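Local coordinates for protein ribonuclease S-F11 (Nicotiana alata, PDB 1IOO) that cleaves RNA as a secreted T2-family ribonuclease of the style, associated with gametophytic self-incompatibility, the rejection of self pollen, at residues A[52-63]-A[101-109]. Numbering follows the deposited sequence.
Sequences YSYFTGKMLNDL and QNTYFGLAL
The side-chain amide of Gln-101 grips the backbone of Ser-53 at both ends: Ser-53 N donates to Gln-101 OE1 (2.8 Å, 174° at the hydrogen), and Gln-101 NE2 returns a bond to Ser-53 O (2.7 Å), each in the carbonyl plane of its acceptor. A water bridging Ser-53 OG and Gln-101 OE1 adds a second donor to that oxygen. The same amide lies nearly parallel to the Tyr-52 ring, planes 8° apart, over one face toward the CD1–CE1 rim, while its NE2 stands 3.2 Å above the Phe-55 ring, near the rim. A leucine in place of this glutamine would probably leave Ser-53 N and O without their mates and weaken the hold on the backbone there. Phe-55 in turn drives its CE1–CZ edge into a face of Phe-105 in a T-shaped pair, centroids 5.0 Å apart. Farther along the helices, Met-59, bent beyond CG (chi2 59°), is a knob among Asn-102, Phe-105, Gly-106 and Leu-109, and Leu-63 CD2 meets Phe-105 CD2 at 3.8 Å. In the second shell, Gln-81 bonds Tyr-52 OH and Phe-55 O, and Trp-67 meets the Phe-105 ring. Paired hydrogen bonds from one side-chain amide thus fasten this loop to helix 101–113, and apolar packing joins the helices, the Phe-105 side chain about 5 Å from that of Gln-87, probably an active-site residue.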
loop_
_atom_site.group_PDB
_atom_site.type_symbol
_atom_site.label_atom_id
_atom_site.label_comp_id
_atom_site.label_asym_id
_atom_site.label_seq_id
_atom_site.Cartn_x
_atom_site.Cartn_y
_atom_site.Cartn_z
ATOM N N TYR A 52 6.733 -12.866 15.510
ATOM C CA TYR A 52 5.592 -13.019 14.623
ATOM C C TYR A 52 4.896 -14.347 14.851
ATOM O O TYR A 52 5.536 -15.398 14.876
ATOM C CB TYR A 52 6.037 -12.946 13.159
ATOM C CG TYR A 52 4.897 -13.036 12.154
ATOM C CD1 TYR A 52 4.172 -11.901 11.785
ATOM C CD2 TYR A 52 4.540 -14.257 11.585
ATOM C CE1 TYR A 52 3.122 -11.983 10.873
ATOM C CE2 TYR A 52 3.492 -14.349 10.673
ATOM C CZ TYR A 52 2.791 -13.210 10.323
ATOM O OH TYR A 52 1.759 -13.296 9.423
ATOM N N SER A 53 3.584 -14.286 15.046
ATOM C CA SER A 53 2.763 -15.472 15.205
ATOM C C SER A 53 1.952 -15.694 13.942
ATOM O O SER A 53 1.418 -14.747 13.375
ATOM C CB SER A 53 1.825 -15.309 16.399
ATOM O OG SER A 53 2.570 -15.102 17.584
ATOM N N TYR A 54 1.873 -16.937 13.485
ATOM C CA TYR A 54 1.157 -17.221 12.255
ATOM C C TYR A 54 -0.352 -17.097 12.431
ATOM O O TYR A 54 -0.938 -17.669 13.350
ATOM C CB TYR A 54 1.570 -18.599 11.720
ATOM C CG TYR A 54 3.052 -18.643 11.396
ATOM C CD1 TYR A 54 3.998 -18.897 12.393
ATOM C CD2 TYR A 54 3.514 -18.349 10.114
ATOM C CE1 TYR A 54 5.371 -18.853 12.120
ATOM C CE2 TYR A 54 4.883 -18.299 9.831
ATOM C CZ TYR A 54 5.803 -18.551 10.839
ATOM O OH TYR A 54 7.152 -18.492 10.567
ATOM N N PHE A 55 -0.968 -16.321 11.547
ATOM C CA PHE A 55 -2.409 -16.101 11.575
ATOM C C PHE A 55 -3.177 -17.334 11.103
ATOM O O PHE A 55 -2.673 -18.147 10.325
ATOM C CB PHE A 55 -2.793 -14.922 10.675
ATOM C CG PHE A 55 -2.360 -13.578 11.204
ATOM C CD1 PHE A 55 -1.441 -12.799 10.500
ATOM C CD2 PHE A 55 -2.903 -13.070 12.382
ATOM C CE1 PHE A 55 -1.069 -11.533 10.958
ATOM C CE2 PHE A 55 -2.538 -11.806 12.849
ATOM C CZ PHE A 55 -1.621 -11.035 12.134
ATOM N N THR A 56 -4.406 -17.457 11.588
ATOM C CA THR A 56 -5.285 -18.553 11.209
ATOM C C THR A 56 -6.715 -18.059 11.068
ATOM O O THR A 56 -7.012 -16.902 11.363
ATOM C CB THR A 56 -5.300 -19.689 12.266
ATOM O OG1 THR A 56 -5.781 -19.174 13.516
ATOM C CG2 THR A 56 -3.907 -20.268 12.457
ATOM N N GLY A 57 -7.590 -18.936 10.588
ATOM C CA GLY A 57 -8.999 -18.601 10.461
ATOM C C GLY A 57 -9.412 -17.359 9.693
ATOM O O GLY A 57 -8.970 -17.132 8.567
ATOM N N LYS A 58 -10.270 -16.551 10.312
ATOM C CA LYS A 58 -10.794 -15.347 9.672
ATOM C C LYS A 58 -9.694 -14.363 9.298
ATOM O O LYS A 58 -9.657 -13.878 8.168
ATOM C CB LYS A 58 -11.810 -14.642 10.575
ATOM C CG LYS A 58 -12.459 -13.427 9.921
ATOM C CD LYS A 58 -13.404 -12.719 10.878
ATOM C CE LYS A 58 -14.117 -11.553 10.207
ATOM N NZ LYS A 58 -13.184 -10.485 9.746
ATOM N N MET A 59 -8.822 -14.039 10.248
ATOM C CA MET A 59 -7.742 -13.095 9.974
ATOM C C MET A 59 -6.904 -13.559 8.791
ATOM O O MET A 59 -6.512 -12.757 7.941
ATOM C CB MET A 59 -6.853 -12.909 11.208
ATOM C CG MET A 59 -5.704 -11.919 11.011
ATOM S SD MET A 59 -6.219 -10.229 10.565
ATOM C CE MET A 59 -6.190 -9.440 12.163
ATOM N N LEU A 60 -6.631 -14.859 8.734
ATOM C CA LEU A 60 -5.854 -15.413 7.641
ATOM C C LEU A 60 -6.581 -15.238 6.308
ATOM O O LEU A 60 -5.981 -14.818 5.321
ATOM C CB LEU A 60 -5.542 -16.894 7.898
ATOM C CG LEU A 60 -4.826 -17.660 6.780
ATOM C CD1 LEU A 60 -3.581 -16.911 6.318
ATOM C CD2 LEU A 60 -4.453 -19.039 7.299
ATOM N N ASN A 61 -7.875 -15.545 6.282
ATOM C CA ASN A 61 -8.645 -15.385 5.056
ATOM C C ASN A 61 -8.737 -13.920 4.651
ATOM O O ASN A 61 -8.675 -13.590 3.468
ATOM C CB ASN A 61 -10.062 -15.945 5.210
ATOM C CG ASN A 61 -10.084 -17.454 5.268
ATOM O OD1 ASN A 61 -9.329 -18.124 4.561
ATOM N ND2 ASN A 61 -10.962 -18.002 6.100
ATOM N N ASP A 62 -8.893 -13.042 5.636
ATOM C CA ASP A 62 -8.990 -11.614 5.362
ATOM C C ASP A 62 -7.693 -11.078 4.771
ATOM O O ASP A 62 -7.710 -10.326 3.796
ATOM C CB ASP A 62 -9.324 -10.821 6.632
ATOM C CG ASP A 62 -10.767 -10.999 7.084
ATOM O OD1 ASP A 62 -11.614 -11.404 6.264
ATOM O OD2 ASP A 62 -11.057 -10.712 8.263
ATOM N N LEU A 63 -6.567 -11.488 5.346
ATOM C CA LEU A 63 -5.273 -11.014 4.876
ATOM C C LEU A 63 -4.920 -11.585 3.514
ATOM O O LEU A 63 -4.352 -10.886 2.679
ATOM C CB LEU A 63 -4.176 -11.345 5.891
ATOM C CG LEU A 63 -4.236 -10.491 7.160
ATOM C CD1 LEU A 63 -3.260 -11.048 8.189
ATOM C CD2 LEU A 63 -3.918 -9.038 6.818
ATOM N N GLN A 101 0.709 -7.244 17.204
ATOM C CA GLN A 101 0.621 -7.862 15.886
ATOM C C GLN A 101 -0.814 -7.874 15.364
ATOM O O GLN A 101 -1.070 -7.525 14.212
ATOM C CB GLN A 101 1.156 -9.289 15.894
ATOM C CG GLN A 101 1.231 -9.865 14.491
ATOM C CD GLN A 101 1.639 -11.316 14.478
ATOM O OE1 GLN A 101 2.477 -11.739 15.273
ATOM N NE2 GLN A 101 1.060 -12.088 13.566
ATOM N N ASN A 102 -1.749 -8.263 16.222
ATOM C CA ASN A 102 -3.149 -8.362 15.831
ATOM C C ASN A 102 -3.762 -7.006 15.475
ATOM O O ASN A 102 -4.477 -6.896 14.478
ATOM C CB ASN A 102 -3.964 -9.026 16.942
ATOM C CG ASN A 102 -3.693 -10.511 17.053
ATOM O OD1 ASN A 102 -4.105 -11.162 18.015
ATOM N ND2 ASN A 102 -3.010 -11.065 16.058
ATOM N N THR A 103 -3.501 -5.979 16.279
ATOM C CA THR A 103 -4.103 -4.676 16.004
ATOM C C THR A 103 -3.380 -3.943 14.878
ATOM O O THR A 103 -3.964 -3.079 14.229
ATOM C CB THR A 103 -4.195 -3.814 17.265
ATOM O OG1 THR A 103 -2.898 -3.624 17.823
ATOM C CG2 THR A 103 -5.082 -4.505 18.291
ATOM N N TYR A 104 -2.118 -4.287 14.638
ATOM C CA TYR A 104 -1.390 -3.695 13.524
ATOM C C TYR A 104 -1.983 -4.174 12.199
ATOM O O TYR A 104 -2.323 -3.370 11.325
ATOM C CB TYR A 104 0.095 -4.055 13.606
ATOM C CG TYR A 104 0.889 -3.706 12.364
ATOM C CD1 TYR A 104 1.238 -4.690 11.443
ATOM C CD2 TYR A 104 1.309 -2.397 12.123
ATOM C CE1 TYR A 104 1.993 -4.388 10.312
ATOM C CE2 TYR A 104 2.068 -2.077 10.986
ATOM C CZ TYR A 104 2.406 -3.085 10.086
ATOM O OH TYR A 104 3.146 -2.803 8.957
ATOM N N PHE A 105 -2.136 -5.486 12.056
ATOM C CA PHE A 105 -2.741 -6.016 10.845
ATOM C C PHE A 105 -4.226 -5.657 10.777
ATOM O O PHE A 105 -4.754 -5.390 9.700
ATOM C CB PHE A 105 -2.526 -7.527 10.739
ATOM C CG PHE A 105 -1.147 -7.895 10.273
ATOM C CD1 PHE A 105 -0.107 -8.084 11.182
ATOM C CD2 PHE A 105 -0.874 -7.989 8.914
ATOM C CE1 PHE A 105 1.184 -8.358 10.747
ATOM C CE2 PHE A 105 0.417 -8.260 8.460
ATOM C CZ PHE A 105 1.449 -8.445 9.379
ATOM N N GLY A 106 -4.884 -5.624 11.933
ATOM C CA GLY A 106 -6.292 -5.259 11.962
ATOM C C GLY A 106 -6.476 -3.829 11.488
ATOM O O GLY A 106 -7.441 -3.512 10.786
ATOM N N LEU A 107 -5.555 -2.956 11.884
ATOM C CA LEU A 107 -5.610 -1.557 11.464
ATOM C C LEU A 107 -5.431 -1.445 9.957
ATOM O O LEU A 107 -6.157 -0.708 9.290
ATOM C CB LEU A 107 -4.532 -0.727 12.161
ATOM C CG LEU A 107 -4.468 0.741 11.709
ATOM C CD1 LEU A 107 -5.802 1.422 11.995
ATOM C CD2 LEU A 107 -3.341 1.468 12.423
ATOM N N ALA A 108 -4.459 -2.177 9.421
ATOM C CA ALA A 108 -4.218 -2.168 7.986
ATOM C C ALA A 108 -5.492 -2.535 7.228
ATOM O O ALA A 108 -5.852 -1.887 6.249
ATOM C CB ALA A 108 -3.092 -3.142 7.634
ATOM N N LEU A 109 -6.187 -3.564 7.702
ATOM C CA LEU A 109 -7.423 -3.998 7.071
ATOM C C LEU A 109 -8.504 -2.925 7.189
ATOM O O LEU A 109 -9.235 -2.661 6.235
ATOM C CB LEU A 109 -7.907 -5.313 7.701
ATOM C CG LEU A 109 -7.057 -6.547 7.371
ATOM C CD1 LEU A 109 -7.492 -7.738 8.213
ATOM C CD2 LEU A 109 -7.197 -6.864 5.891
HETATM O O HOH W 1 2.100 -12.149 18.134
#